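Local coordinates for flavoprotein (Thermotoga maritima, PDB 5V8S) that carries a mu-oxo-diiron site in a metallo-beta-lactamase-like domain and, with a flavodoxin-like domain, probably binds FMN and transfers electrons as an oxidoreductase, at residues 126-129 against 130-134; 139-142 against 143-147. The protein carries 1 engineered substitution. One frame throughout, in Å; residues are numbered along the deposited sequence.

Contact 1 of 2, residues 126-129 against 130-134; sequences KRLL and EGFYG
Leu129 meets Tyr133 one helical turn on. Leu129 CD2 lies at the edge of the phenol ring, in the ring plane, 4.0 Å from Tyr133 CD2. One face of the same ring has Phe132 CB over its centre, 3.6 Å above the plane. Leu128 pairs with Phe132 in the same i to i+4 spacing, but here the leucine uses its stem: Leu128 CB is 4.1 Å from Phe132 CE2. In both aromatic residues CG stands beside the backbone N, with chi1 -70° in Phe132 and -53° in Tyr133. This turns each ring back along the helix toward the leucine a turn earlier. A third pair is polar. Lys126 and Glu130 do not touch at their charged ends; water 1 joins them, accepting from Lys126 NZ at 2.6 Å and donating to Glu130 OE2 at 2.5 Å. Glu130 OE2 also forms a salt bridge with Lys136 NZ.

All this sits on the last turns of helix 123-133, the helix of a beta-alpha-beta unit between strands 118-121 and 138-140. Backbone bonds hold the spacing. Phe132 N to Leu128 O is the shortest across the contact, at 2.8 Å. Tyr133 N reaches Leu129 O at 3.0 Å from above the carbonyl plane. Gly134, with positive phi, is the first residue to leave helical angles.

Further out, Tyr133 OH is hydrogen-bonded to Ser103 OG, and Leu129 packs on Leu106 and Val138. On the dimer side, Phe132 meets Phe278 of the second subunit, and Leu128 packs on Trp363 of that subunit.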
ATOM      1  N   LYS A 126     -23.793  22.863  -7.613  1.00 21.38           N
ATOM      2  CA  LYS A 126     -23.949  23.444  -8.941  1.00 22.59           C
ATOM      3  C   LYS A 126     -22.597  23.604  -9.634  1.00 23.23           C
ATOM      4  O   LYS A 126     -22.445  23.265 -10.811  1.00 23.64           O
ATOM      5  CB  LYS A 126     -24.684  24.782  -8.827  1.00 24.75           C
ATOM      6  CG  LYS A 126     -24.737  25.549 -10.125  1.00 26.60           C
ATOM      7  CD  LYS A 126     -25.679  26.740  -9.999  1.00 29.50           C
ATOM      8  CE  LYS A 126     -25.839  27.423 -11.332  1.00 33.04           C
ATOM      9  NZ  LYS A 126     -24.526  27.861 -11.833  1.00 36.29           N
ATOM     10  N   ARG A 127     -21.600  24.107  -8.910  1.00 23.44           N
ATOM     11  CA  ARG A 127     -20.277  24.284  -9.503  1.00 25.00           C
ATOM     12  C   ARG A 127     -19.711  22.956  -9.984  1.00 23.69           C
ATOM     13  O   ARG A 127     -19.112  22.884 -11.067  1.00 24.27           O
ATOM     14  CB  ARG A 127     -19.348  24.936  -8.479  1.00 29.47           C
ATOM     15  CG  ARG A 127     -19.741  26.373  -8.182  1.00 36.09           C
ATOM     16  CD  ARG A 127     -19.254  26.844  -6.819  1.00 43.84           C
ATOM     17  NE  ARG A 127     -17.808  26.741  -6.667  1.00 50.76           N
ATOM     18  CZ  ARG A 127     -17.143  27.157  -5.591  1.00 56.12           C
ATOM     19  NH1 ARG A 127     -17.799  27.713  -4.577  1.00 57.66           N
ATOM     20  NH2 ARG A 127     -15.822  27.021  -5.529  1.00 57.73           N
ATOM     21  N   LEU A 128     -19.888  21.889  -9.196  1.00 22.13           N
ATOM     22  CA  LEU A 128     -19.310  20.602  -9.562  1.00 22.15           C
ATOM     23  C   LEU A 128     -20.073  19.936 -10.700  1.00 22.80           C
ATOM     24  O   LEU A 128     -19.464  19.259 -11.534  1.00 23.52           O
ATOM     25  CB  LEU A 128     -19.227  19.681  -8.336  1.00 21.61           C
ATOM     26  CG  LEU A 128     -18.232  20.161  -7.265  1.00 21.92           C
ATOM     27  CD1 LEU A 128     -18.422  19.440  -5.949  1.00 22.38           C
ATOM     28  CD2 LEU A 128     -16.790  19.998  -7.764  1.00 24.34           C
ATOM     29  N   LEU A 129     -21.392  20.131 -10.782  1.00 22.67           N
ATOM     30  CA  LEU A 129     -22.109  19.546 -11.912  1.00 23.53           C
ATOM     31  C   LEU A 129     -21.667  20.168 -13.224  1.00 24.66           C
ATOM     32  O   LEU A 129     -21.634  19.494 -14.256  1.00 25.12           O
ATOM     33  CB  LEU A 129     -23.619  19.714 -11.744  1.00 22.71           C
ATOM     34  CG  LEU A 129     -24.268  18.843 -10.674  1.00 23.78           C
ATOM     35  CD1 LEU A 129     -25.723  19.251 -10.459  1.00 24.36           C
ATOM     36  CD2 LEU A 129     -24.169  17.369 -11.055  1.00 24.25           C
ATOM     37  N   GLU A 130     -21.323  21.446 -13.203  1.00 24.97           N
ATOM     38  CA  GLU A 130     -20.807  22.075 -14.411  1.00 27.27           C
ATOM     39  C   GLU A 130     -19.416  21.547 -14.739  1.00 26.27           C
ATOM     40  O   GLU A 130     -19.124  21.207 -15.888  1.00 27.40           O
ATOM     41  CB  GLU A 130     -20.771  23.583 -14.224  1.00 30.88           C
ATOM     42  CG  GLU A 130     -20.281  24.285 -15.469  1.00 37.54           C
ATOM     43  CD  GLU A 130     -20.103  25.772 -15.266  1.00 44.41           C
ATOM     44  OE1 GLU A 130     -18.936  26.244 -15.264  1.00 48.17           O
ATOM     45  OE2 GLU A 130     -21.126  26.462 -15.101  1.00 45.48           O
ATOM     46  N   GLY A 131     -18.548  21.451 -13.738  1.00 26.07           N
ATOM     47  CA  GLY A 131     -17.192  20.988 -14.001  1.00 25.69           C
ATOM     48  C   GLY A 131     -17.126  19.535 -14.447  1.00 26.38           C
ATOM     49  O   GLY A 131     -16.314  19.173 -15.305  1.00 27.17           O
ATOM     50  N   PHE A 132     -17.941  18.671 -13.844  1.00 24.82           N
ATOM     51  CA  PHE A 132     -17.910  17.259 -14.224  1.00 24.44           C
ATOM     52  C   PHE A 132     -18.594  17.023 -15.560  1.00 25.12           C
ATOM     53  O   PHE A 132     -18.084  16.278 -16.402  1.00 27.58           O
ATOM     54  CB  PHE A 132     -18.643  16.408 -13.182  1.00 23.61           C
ATOM     55  CG  PHE A 132     -17.951  16.294 -11.851  1.00 24.09           C
ATOM     56  CD1 PHE A 132     -16.591  16.472 -11.708  1.00 28.09           C
ATOM     57  CD2 PHE A 132     -18.692  16.002 -10.727  1.00 24.43           C
ATOM     58  CE1 PHE A 132     -15.992  16.355 -10.459  1.00 29.86           C
ATOM     59  CE2 PHE A 132     -18.099  15.881  -9.492  1.00 25.85           C
ATOM     60  CZ  PHE A 132     -16.751  16.057  -9.356  1.00 27.44           C
ATOM     61  N   TYR A 133     -19.764  17.624 -15.760  1.00 24.78           N
ATOM     62  CA  TYR A 133     -20.667  17.217 -16.827  1.00 24.97           C
ATOM     63  C   TYR A 133     -21.089  18.341 -17.757  1.00 25.54           C
ATOM     64  O   TYR A 133     -21.786  18.062 -18.731  1.00 27.64           O
ATOM     65  CB  TYR A 133     -21.947  16.589 -16.245  1.00 25.18           C
ATOM     66  CG  TYR A 133     -21.697  15.463 -15.256  1.00 24.82           C
ATOM     67  CD1 TYR A 133     -21.046  14.292 -15.649  1.00 25.19           C
ATOM     68  CD2 TYR A 133     -22.109  15.568 -13.932  1.00 24.58           C
ATOM     69  CE1 TYR A 133     -20.807  13.261 -14.743  1.00 24.75           C
ATOM     70  CE2 TYR A 133     -21.891  14.548 -13.023  1.00 23.99           C
ATOM     71  CZ  TYR A 133     -21.231  13.395 -13.430  1.00 23.66           C
ATOM     72  OH  TYR A 133     -21.002  12.369 -12.540  1.00 23.52           O
ATOM     73  N   GLY A 134     -20.689  19.581 -17.498  1.00 25.30           N
ATOM     74  CA  GLY A 134     -21.168  20.693 -18.289  1.00 26.07           C
ATOM     75  C   GLY A 134     -22.624  21.032 -18.073  1.00 27.23           C
ATOM     76  O   GLY A 134     -23.204  21.760 -18.884  1.00 29.35           O
TER
HETATM   77  O   HOH W   1     -22.891  26.514 -13.292  1.00 52.48           O

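Contact 2 of 2, residues 139-142 against 143-147; sequences TVVK and DGEER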
ATOM      1  N   THR A 139     -30.721  24.734 -10.101  1.00 22.93           N
ATOM      2  CA  THR A 139     -31.336  25.553  -9.066  1.00 23.22           C
ATOM      3  C   THR A 139     -30.606  25.325  -7.744  1.00 22.93           C
ATOM      4  O   THR A 139     -30.599  24.207  -7.219  1.00 24.26           O
ATOM      5  CB  THR A 139     -32.803  25.148  -8.950  1.00 25.52           C
ATOM      6  OG1 THR A 139     -33.466  25.444 -10.185  1.00 27.81           O
ATOM      7  CG2 THR A 139     -33.494  25.879  -7.812  1.00 26.82           C
ATOM      8  N   VAL A 140     -30.020  26.387  -7.192  1.00 24.30           N
ATOM      9  CA  VAL A 140     -29.282  26.313  -5.937  1.00 24.04           C
ATOM     10  C   VAL A 140     -30.245  26.519  -4.779  1.00 25.30           C
ATOM     11  O   VAL A 140     -31.015  27.485  -4.770  1.00 27.02           O
ATOM     12  CB  VAL A 140     -28.172  27.371  -5.898  1.00 24.88           C
ATOM     13  CG1 VAL A 140     -27.566  27.488  -4.508  1.00 25.09           C
ATOM     14  CG2 VAL A 140     -27.104  27.019  -6.909  1.00 25.71           C
ATOM     15  N   VAL A 141     -30.175  25.631  -3.786  1.00 23.60           N
ATOM     16  CA  VAL A 141     -30.913  25.775  -2.537  1.00 24.44           C
ATOM     17  C   VAL A 141     -29.941  26.142  -1.426  1.00 26.09           C
ATOM     18  O   VAL A 141     -28.800  25.652  -1.389  1.00 26.54           O
ATOM     19  CB  VAL A 141     -31.715  24.512  -2.170  1.00 23.60           C
ATOM     20  CG1 VAL A 141     -32.933  24.354  -3.092  1.00 25.07           C
ATOM     21  CG2 VAL A 141     -30.825  23.265  -2.194  1.00 22.22           C
ATOM     22  N   LYS A 142     -30.402  27.005  -0.525  1.00 28.14           N
ATOM     23  CA  LYS A 142     -29.637  27.445   0.631  1.00 30.54           C
ATOM     24  C   LYS A 142     -30.022  26.644   1.871  1.00 28.87           C
ATOM     25  O   LYS A 142     -31.018  25.914   1.894  1.00 28.37           O
ATOM     26  CB  LYS A 142     -29.869  28.937   0.885  1.00 34.61           C
ATOM     27  CG  LYS A 142     -29.357  29.838  -0.233  1.00 40.17           C
ATOM     28  CD  LYS A 142     -29.075  31.246   0.250  1.00 44.38           C
ATOM     29  CE  LYS A 142     -30.311  31.895   0.840  1.00 48.35           C
ATOM     30  NZ  LYS A 142     -30.154  33.386   0.920  1.00 50.06           N
ATOM     31  N   ASP A 143     -29.223  26.810   2.922  1.00 28.52           N
ATOM     32  CA  ASP A 143     -29.428  26.063   4.153  1.00 29.12           C
ATOM     33  C   ASP A 143     -30.801  26.375   4.738  1.00 28.23           C
ATOM     34  O   ASP A 143     -31.118  27.533   5.030  1.00 30.34           O
ATOM     35  CB  ASP A 143     -28.336  26.432   5.151  1.00 31.69           C
ATOM     36  CG  ASP A 143     -28.193  25.415   6.277  1.00 33.31           C
ATOM     37  OD1 ASP A 143     -28.724  24.289   6.169  1.00 31.79           O
ATOM     38  OD2 ASP A 143     -27.522  25.742   7.278  1.00 35.59           O
ATOM     39  N   GLY A 144     -31.610  25.334   4.911  1.00 27.41           N
ATOM     40  CA  GLY A 144     -32.922  25.461   5.506  1.00 27.36           C
ATOM     41  C   GLY A 144     -34.012  25.825   4.532  1.00 27.76           C
ATOM     42  O   GLY A 144     -35.178  25.918   4.940  1.00 28.73           O
ATOM     43  N   GLU A 145     -33.682  26.005   3.261  1.00 27.84           N
ATOM     44  CA  GLU A 145     -34.671  26.446   2.291  1.00 29.05           C
ATOM     45  C   GLU A 145     -35.725  25.368   2.100  1.00 28.57           C
ATOM     46  O   GLU A 145     -35.425  24.175   2.102  1.00 28.11           O
ATOM     47  CB  GLU A 145     -33.991  26.750   0.952  1.00 31.02           C
ATOM     48  CG  GLU A 145     -34.960  27.146  -0.156  1.00 33.20           C
ATOM     49  CD  GLU A 145     -34.275  27.721  -1.399  1.00 36.94           C
ATOM     50  OE1 GLU A 145     -33.057  28.007  -1.349  1.00 36.14           O
ATOM     51  OE2 GLU A 145     -34.969  27.893  -2.430  1.00 39.47           O
ATOM     52  N   GLU A 146     -36.964  25.796   1.929  1.00 31.86           N
ATOM     53  CA  GLU A 146     -38.057  24.878   1.706  1.00 33.62           C
ATOM     54  C   GLU A 146     -38.634  25.146   0.333  1.00 31.15           C
ATOM     55  O   GLU A 146     -38.694  26.287  -0.115  1.00 32.36           O
ATOM     56  CB  GLU A 146     -39.139  25.056   2.772  1.00 37.45           C
ATOM     57  CG  GLU A 146     -38.698  24.666   4.168  1.00 44.62           C
ATOM     58  CD  GLU A 146     -39.702  25.048   5.237  1.00 51.12           C
ATOM     59  OE1 GLU A 146     -40.876  25.279   4.899  1.00 52.98           O
ATOM     60  OE2 GLU A 146     -39.313  25.122   6.419  1.00 53.57           O
ATOM     61  N   ARG A 147     -39.038  24.088  -0.347  1.00 29.56           N
ATOM     62  CA  ARG A 147     -39.637  24.219  -1.655  1.00 29.85           C
ATOM     63  C   ARG A 147     -40.845  23.318  -1.736  1.00 27.34           C
ATOM     64  O   ARG A 147     -40.785  22.154  -1.366  1.00 28.22           O
ATOM     65  CB  ARG A 147     -38.642  23.881  -2.756  1.00 32.24           C
ATOM     66  CG  ARG A 147     -37.588  24.953  -2.945  1.00 34.80           C
ATOM     67  CD  ARG A 147     -36.615  24.586  -4.041  1.00 37.17           C
ATOM     68  NE  ARG A 147     -37.140  24.935  -5.346  1.00 39.71           N
ATOM     69  CZ  ARG A 147     -36.948  26.103  -5.947  1.00 39.13           C
ATOM     70  NH1 ARG A 147     -36.232  27.045  -5.367  1.00 38.64           N
ATOM     71  NH2 ARG A 147     -37.468  26.316  -7.133  1.00 37.77           N
TER
HETATM   72  O   HOH W   2     -33.442  28.397  -4.472  1.00 37.29           O
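The Arg147 guanidinium has Thr139 CG2 over one face, 3.7 Å above the plane and offset toward the rim. At its edge, in the plane, lies Glu145 OE2. Arg147 NH1 and Glu145 OE2 form a salt bridge whose hydrogen bond is weak, at 3.3 Å. The arginine chain bends at chi3 (83°), and its CD packs against Val141 CG1 at 3.8 Å.

Glu145 OE1 accepts from Lys142 N at 3.0 Å on its anti side, 26° out of the carboxylate plane. Glu145 OE2 accepts a hydrogen bond from water 2, which also donates to Val140 O. The extended glutamate chain crosses Val141 at about a right angle.

Residues 142-145 form a type II beta turn, closed by Glu145 N to Lys142 O at 3.0 Å. Gly144 has positive phi (86°), where a CB would jam against Asp143 O. Gly144 and Glu145 both face Phe156 as a G1 beta bulge. The turn carries the chain from edge strand 138-140 of one metallo-beta-lactamase-like domain sheet to edge strand 146-149 of the second.

Outward from the turn, Asp143 forms a salt bridge with Lys227 and accepts from Met158 N. Val141 packs on Phe156 and Met158.

Contact 1 comes first along the chain, on helix 123-133. The chain then enters strand 138-140, where contact 2 begins. Their centres are 18 Å apart, yet they touch: Lys126 CD of contact 1 packs on Val140 CG2 of contact 2 at 3.4 Å. This pair joins the helix to the strand that follows it. Both contacts lie at the surface of the metallo-beta-lactamase-like domain. The Phe132 side chain of contact 1 is about 9 Å from the mu-oxo-diiron, so it lies near the site but outside its ligand shell. Contact 1 also meets the second subunit, whereas no other chain of the assembly touches contact 2.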